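Local atomic coordinates of lipoprotein (Colwellia psychrerythraea, PDB entry 3O0Y), a protein that is a putative lipoprotein of unknown function that is possibly related to metallopeptidases. Residues R273-G277 with I278-P282; K517-R521 with E522-S526. All coordinates share one frame; numbering follows the deposited sequence.

Interaction 1: R273-G277 with I278-P282; sequences RSESG and IWAQP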
loop_
_atom_site.group_PDB
_atom_site.type_symbol
_atom_site.label_atom_id
_atom_site.label_comp_id
_atom_site.label_asym_id
_atom_site.label_seq_id
_atom_site.Cartn_x
_atom_site.Cartn_y
_atom_site.Cartn_z
ATOM N N ARG A 273 -17.041 12.465 -15.130
ATOM C CA ARG A 273 -17.088 13.909 -14.833
ATOM C C ARG A 273 -15.778 14.628 -15.067
ATOM O O ARG A 273 -14.685 14.068 -14.897
ATOM C CB ARG A 273 -17.576 14.119 -13.407
ATOM C CG ARG A 273 -19.030 13.632 -13.218
ATOM C CD ARG A 273 -19.643 14.163 -11.877
ATOM N NE ARG A 273 -20.864 13.475 -11.421
ATOM C CZ ARG A 273 -20.876 12.249 -10.884
ATOM N NH1 ARG A 273 -19.768 11.551 -10.836
ATOM N NH2 ARG A 273 -21.997 11.731 -10.404
ATOM N N SER A 274 -15.858 15.921 -15.372
ATOM C CA SER A 274 -14.636 16.713 -15.462
ATOM C C SER A 274 -14.086 17.066 -14.078
ATOM O O SER A 274 -12.884 17.289 -13.923
ATOM C CB SER A 274 -14.866 17.964 -16.314
ATOM O OG SER A 274 -15.919 18.675 -15.735
ATOM N N GLU A 275 -14.955 17.124 -13.065
ATOM C CA GLU A 275 -14.483 17.371 -11.709
ATOM C C GLU A 275 -13.520 16.282 -11.177
ATOM O O GLU A 275 -13.734 15.089 -11.420
ATOM C CB GLU A 275 -15.668 17.442 -10.776
ATOM C CG GLU A 275 -16.540 18.647 -11.060
ATOM C CD GLU A 275 -17.620 18.402 -12.094
ATOM O OE1 GLU A 275 -17.729 17.303 -12.677
ATOM O OE2 GLU A 275 -18.407 19.351 -12.247
ATOM N N SER A 276 -12.541 16.708 -10.415
ATOM C CA SER A 276 -11.454 15.842 -9.963
ATOM C C SER A 276 -11.680 15.118 -8.658
ATOM O O SER A 276 -11.209 13.974 -8.482
ATOM C CB SER A 276 -10.133 16.608 -9.850
ATOM O OG SER A 276 -9.861 17.351 -11.011
ATOM N N GLY A 277 -12.385 15.745 -7.735
ATOM C CA GLY A 277 -12.495 15.169 -6.409
ATOM C C GLY A 277 -13.782 14.382 -6.171
ATOM O O GLY A 277 -14.781 14.481 -6.915
ATOM N N ILE A 278 -13.755 13.614 -5.109
ATOM C CA ILE A 278 -14.844 12.698 -4.763
ATOM C C ILE A 278 -16.133 13.409 -4.313
ATOM O O ILE A 278 -17.202 12.792 -4.400
ATOM C CB ILE A 278 -14.374 11.628 -3.703
ATOM C CG1 ILE A 278 -15.183 10.310 -3.834
ATOM C CG2 ILE A 278 -14.463 12.181 -2.300
ATOM C CD1 ILE A 278 -14.837 9.470 -5.077
ATOM N N TRP A 279 -16.027 14.668 -3.908
ATOM C CA TRP A 279 -17.183 15.489 -3.540
ATOM C C TRP A 279 -18.215 15.514 -4.695
ATOM O O TRP A 279 -19.460 15.730 -4.478
ATOM C CB TRP A 279 -16.755 16.921 -3.228
ATOM C CG TRP A 279 -16.120 17.617 -4.388
ATOM C CD1 TRP A 279 -14.768 17.649 -4.691
ATOM C CD2 TRP A 279 -16.777 18.338 -5.466
ATOM N NE1 TRP A 279 -14.567 18.312 -5.870
ATOM C CE2 TRP A 279 -15.769 18.768 -6.358
ATOM C CE3 TRP A 279 -18.105 18.658 -5.746
ATOM C CZ2 TRP A 279 -16.063 19.504 -7.540
ATOM C CZ3 TRP A 279 -18.400 19.433 -6.871
ATOM C CH2 TRP A 279 -17.374 19.854 -7.753
ATOM N N ALA A 280 -17.733 15.295 -5.909
ATOM C CA ALA A 280 -18.645 15.437 -7.125
ATOM C C ALA A 280 -19.518 14.198 -7.360
ATOM O O ALA A 280 -20.414 14.185 -8.254
ATOM C CB ALA A 280 -17.840 15.714 -8.360
ATOM N N GLN A 281 -19.239 13.134 -6.604
ATOM C CA GLN A 281 -20.077 11.948 -6.630
ATOM C C GLN A 281 -21.299 12.177 -5.751
ATOM O O GLN A 281 -21.283 13.029 -4.849
ATOM C CB GLN A 281 -19.316 10.741 -6.082
ATOM C CG GLN A 281 -18.021 10.412 -6.779
ATOM C CD GLN A 281 -18.094 9.948 -8.233
ATOM O OE1 GLN A 281 -19.146 9.510 -8.755
ATOM N NE2 GLN A 281 -16.958 10.065 -8.912
ATOM N N PRO A 282 -22.407 11.441 -6.019
ATOM C CA PRO A 282 -23.539 11.492 -5.091
ATOM C C PRO A 282 -23.152 10.998 -3.718
ATOM O O PRO A 282 -22.492 9.965 -3.609
ATOM C CB PRO A 282 -24.619 10.608 -5.776
ATOM C CG PRO A 282 -23.900 9.756 -6.670
ATOM C CD PRO A 282 -22.666 10.523 -7.134
HETATM O O HOH W 1 -12.092 18.692 -7.365
HETATM O O HOH W 2 -14.643 11.664 -8.328
#
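The carbonyl oxygen of Ala280 sits over the centre of one face of the Arg273 guanidinium. Arg273 NE lies 3.3 Å from Ala280 O, but the angle is too poor for a hydrogen bond. NH1 of Arg273 makes a weak bond to Gln281 OE1 at 3.0 Å, with guanidinium and amide planes 87° apart. NH2 is bonded to the backbone oxygen of Asn192. The indole of Trp279 has Gly277 O and Ala280 CB above one face, both offset toward the rim. Water 1 lies in plane at its edge, 2.9 Å from Trp279 NE1, and is also held weakly by Gly277 N. Trp279 CG stands between backbone N and carbonyl carbon (chi1 61°), which folds the ring back over Gly277. The carboxylate of Glu275 is nearly perpendicular to this ring, and Glu275 CG reaches Trp279 CH2 at 3.6 Å. Gln281 NE2 bonds Leu194 O and water 2. With an alanine at Arg273, Asn192 O and Gln281 OE1 would probably lose this donor, and a gap would open beside Ala280 O. The Ala280 N to Gly277 O bond (3.2 Å) and the Gln281 N to Ile278 O bond belong to the short 3-10 turn in the loop before helix 284-296.

Interaction 2: K517-R521 with E522-S526; sequences KRWTR and EQAIS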
loop_
_atom_site.group_PDB
_atom_site.type_symbol
_atom_site.label_atom_id
_atom_site.label_comp_id
_atom_site.label_asym_id
_atom_site.label_seq_id
_atom_site.Cartn_x
_atom_site.Cartn_y
_atom_site.Cartn_z
ATOM N N LYS A 517 -12.216 20.684 -0.645
ATOM C CA LYS A 517 -12.152 22.092 -1.037
ATOM C C LYS A 517 -12.367 22.322 -2.524
ATOM O O LYS A 517 -12.354 23.471 -2.967
ATOM C CB LYS A 517 -10.856 22.726 -0.584
ATOM C CG LYS A 517 -10.555 22.601 0.865
ATOM C CD LYS A 517 -11.561 23.246 1.757
ATOM C CE LYS A 517 -11.046 23.124 3.205
ATOM N NZ LYS A 517 -10.648 21.654 3.519
ATOM N N ARG A 518 -12.524 21.234 -3.282
ATOM C CA ARG A 518 -12.831 21.249 -4.716
ATOM C C ARG A 518 -11.698 21.863 -5.542
ATOM O O ARG A 518 -11.924 22.380 -6.602
ATOM C CB ARG A 518 -14.162 21.991 -4.949
ATOM C CG ARG A 518 -15.289 21.355 -4.121
ATOM C CD ARG A 518 -16.639 21.998 -4.490
ATOM N NE ARG A 518 -17.689 21.393 -3.680
ATOM C CZ ARG A 518 -18.988 21.569 -3.887
ATOM N NH1 ARG A 518 -19.406 22.369 -4.871
ATOM N NH2 ARG A 518 -19.863 20.943 -3.108
ATOM N N TRP A 519 -10.451 21.722 -5.078
ATOM C CA TRP A 519 -9.323 22.016 -5.932
ATOM C C TRP A 519 -9.383 21.173 -7.204
ATOM O O TRP A 519 -9.732 20.021 -7.178
ATOM C CB TRP A 519 -7.988 21.700 -5.237
ATOM C CG TRP A 519 -7.613 22.533 -4.106
ATOM C CD1 TRP A 519 -8.412 23.281 -3.265
ATOM C CD2 TRP A 519 -6.287 22.670 -3.605
ATOM N NE1 TRP A 519 -7.658 23.853 -2.288
ATOM C CE2 TRP A 519 -6.345 23.469 -2.465
ATOM C CE3 TRP A 519 -5.055 22.204 -4.038
ATOM C CZ2 TRP A 519 -5.212 23.834 -1.778
ATOM C CZ3 TRP A 519 -3.928 22.540 -3.323
ATOM C CH2 TRP A 519 -4.008 23.328 -2.226
ATOM N N THR A 520 -8.982 21.748 -8.340
ATOM C CA THR A 520 -8.857 20.994 -9.564
ATOM C C THR A 520 -7.544 20.182 -9.512
ATOM O O THR A 520 -6.615 20.505 -8.765
ATOM C CB THR A 520 -8.824 21.965 -10.769
ATOM O OG1 THR A 520 -7.629 22.744 -10.676
ATOM C CG2 THR A 520 -10.067 22.873 -10.753
ATOM N N ARG A 521 -7.461 19.200 -10.395
ATOM C CA ARG A 521 -6.238 18.463 -10.655
ATOM C C ARG A 521 -5.060 19.413 -10.914
ATOM O O ARG A 521 -3.980 19.288 -10.326
ATOM C CB ARG A 521 -6.473 17.483 -11.800
ATOM C CG ARG A 521 -5.275 16.854 -12.382
ATOM C CD ARG A 521 -5.608 16.164 -13.683
ATOM N NE ARG A 521 -4.443 15.588 -14.345
ATOM C CZ ARG A 521 -3.570 16.242 -15.118
ATOM N NH1 ARG A 521 -2.535 15.591 -15.590
ATOM N NH2 ARG A 521 -3.717 17.516 -15.421
ATOM N N GLU A 522 -5.307 20.414 -11.706
ATOM C CA GLU A 522 -4.209 21.293 -12.124
ATOM C C GLU A 522 -3.722 22.165 -10.995
ATOM O O GLU A 522 -2.536 22.365 -10.875
ATOM C CB GLU A 522 -4.654 22.149 -13.299
ATOM C CG GLU A 522 -4.932 21.328 -14.610
ATOM C CD GLU A 522 -6.173 20.433 -14.546
ATOM O OE1 GLU A 522 -7.209 20.774 -13.878
ATOM O OE2 GLU A 522 -6.070 19.323 -15.159
ATOM N N GLN A 523 -4.620 22.606 -10.124
ATOM C CA GLN A 523 -4.253 23.412 -8.942
ATOM C C GLN A 523 -3.457 22.565 -7.971
ATOM O O GLN A 523 -2.461 23.060 -7.356
ATOM C CB GLN A 523 -5.507 24.007 -8.252
ATOM C CG GLN A 523 -6.195 25.068 -9.068
ATOM C CD GLN A 523 -7.674 25.286 -8.697
ATOM O OE1 GLN A 523 -8.205 24.664 -7.790
ATOM N NE2 GLN A 523 -8.311 26.218 -9.365
ATOM N N ALA A 524 -3.877 21.299 -7.807
ATOM C CA ALA A 524 -3.181 20.395 -6.890
ATOM C C ALA A 524 -1.761 20.109 -7.424
ATOM O O ALA A 524 -0.773 20.131 -6.664
ATOM C CB ALA A 524 -4.010 19.071 -6.709
ATOM N N ILE A 525 -1.641 19.868 -8.734
ATOM C CA ILE A 525 -0.307 19.643 -9.337
ATOM C C ILE A 525 0.621 20.862 -9.095
ATOM O O ILE A 525 1.767 20.716 -8.638
ATOM C CB ILE A 525 -0.422 19.384 -10.867
ATOM C CG1 ILE A 525 -1.095 18.038 -11.141
ATOM C CG2 ILE A 525 0.993 19.401 -11.548
ATOM C CD1 ILE A 525 -1.574 17.825 -12.502
ATOM N N SER A 526 0.107 22.045 -9.395
ATOM C CA SER A 526 0.887 23.287 -9.262
ATOM C C SER A 526 1.350 23.451 -7.832
ATOM O O SER A 526 2.533 23.673 -7.577
ATOM C CB SER A 526 0.049 24.513 -9.635
ATOM O OG SER A 526 -0.255 24.473 -11.017
#
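Thr520 and Gln523 meet in a capping box at the start of helix 521-532. Thr520 OG1, the N-cap oxygen, accepts from Gln523 N at 3.1 Å. Its place between backbone N and carbonyl carbon (chi1 66°) turns it toward that amide. In return Thr520 N donates to Gln523 OE1 at 3.1 Å, approaching 60° out of the amide carbonyl plane. The first helical bonds follow, from Ala524 N to Thr520 O and from Ile525 N to Arg521 O. The tight side holds Ala524 and Ile525, both buried. Ala524 CA lies at the edge of the Trp519 ring, 3.9 Å from CE3. Ile525 CD1 sits over the centre of one guanidinium face of Arg521. The looser side carries Glu522 and Gln523, which are exposed. There Arg521 NH2 forms a salt bridge with Glu522 OE2 at 3.0 Å. The acid oxygen lies near the guanidinium plane and is met on its anti side, 29° out of the carboxylate plane. Arg521 NE is paired with Glu544, so the guanidinium is gripped by two acids and probably kept from turning. Ala524 and Ile525 pack on Ile543 of helix 536-548. Trp519 lies against Val509 and Val510 of helix 491-515, and Tyr527 meets its ring edge-to-face.

Overall arrangement
Interaction 1 and interaction 2 are far apart in sequence but have centres about 12 Å apart. Both lie on the same side of the chain's centre, with their own centres about 24 Å and 23 Å from it. Interaction 1 is a turn within the loop before helix 284-296, and interaction 2 is the N-terminal cap of helix 521-532. They touch directly. Trp279 CE3 packs against Arg518 NE at 3.5 Å. His515, at the end of helix 491-515, bonds Ile278 N through its ND1 and adds a further tie near residues 517-521. Ser276 OG and Arg521 N are 3.1 Å apart, a probable hydrogen bond that joins the 273-277 loop to the first turn of helix 521-532.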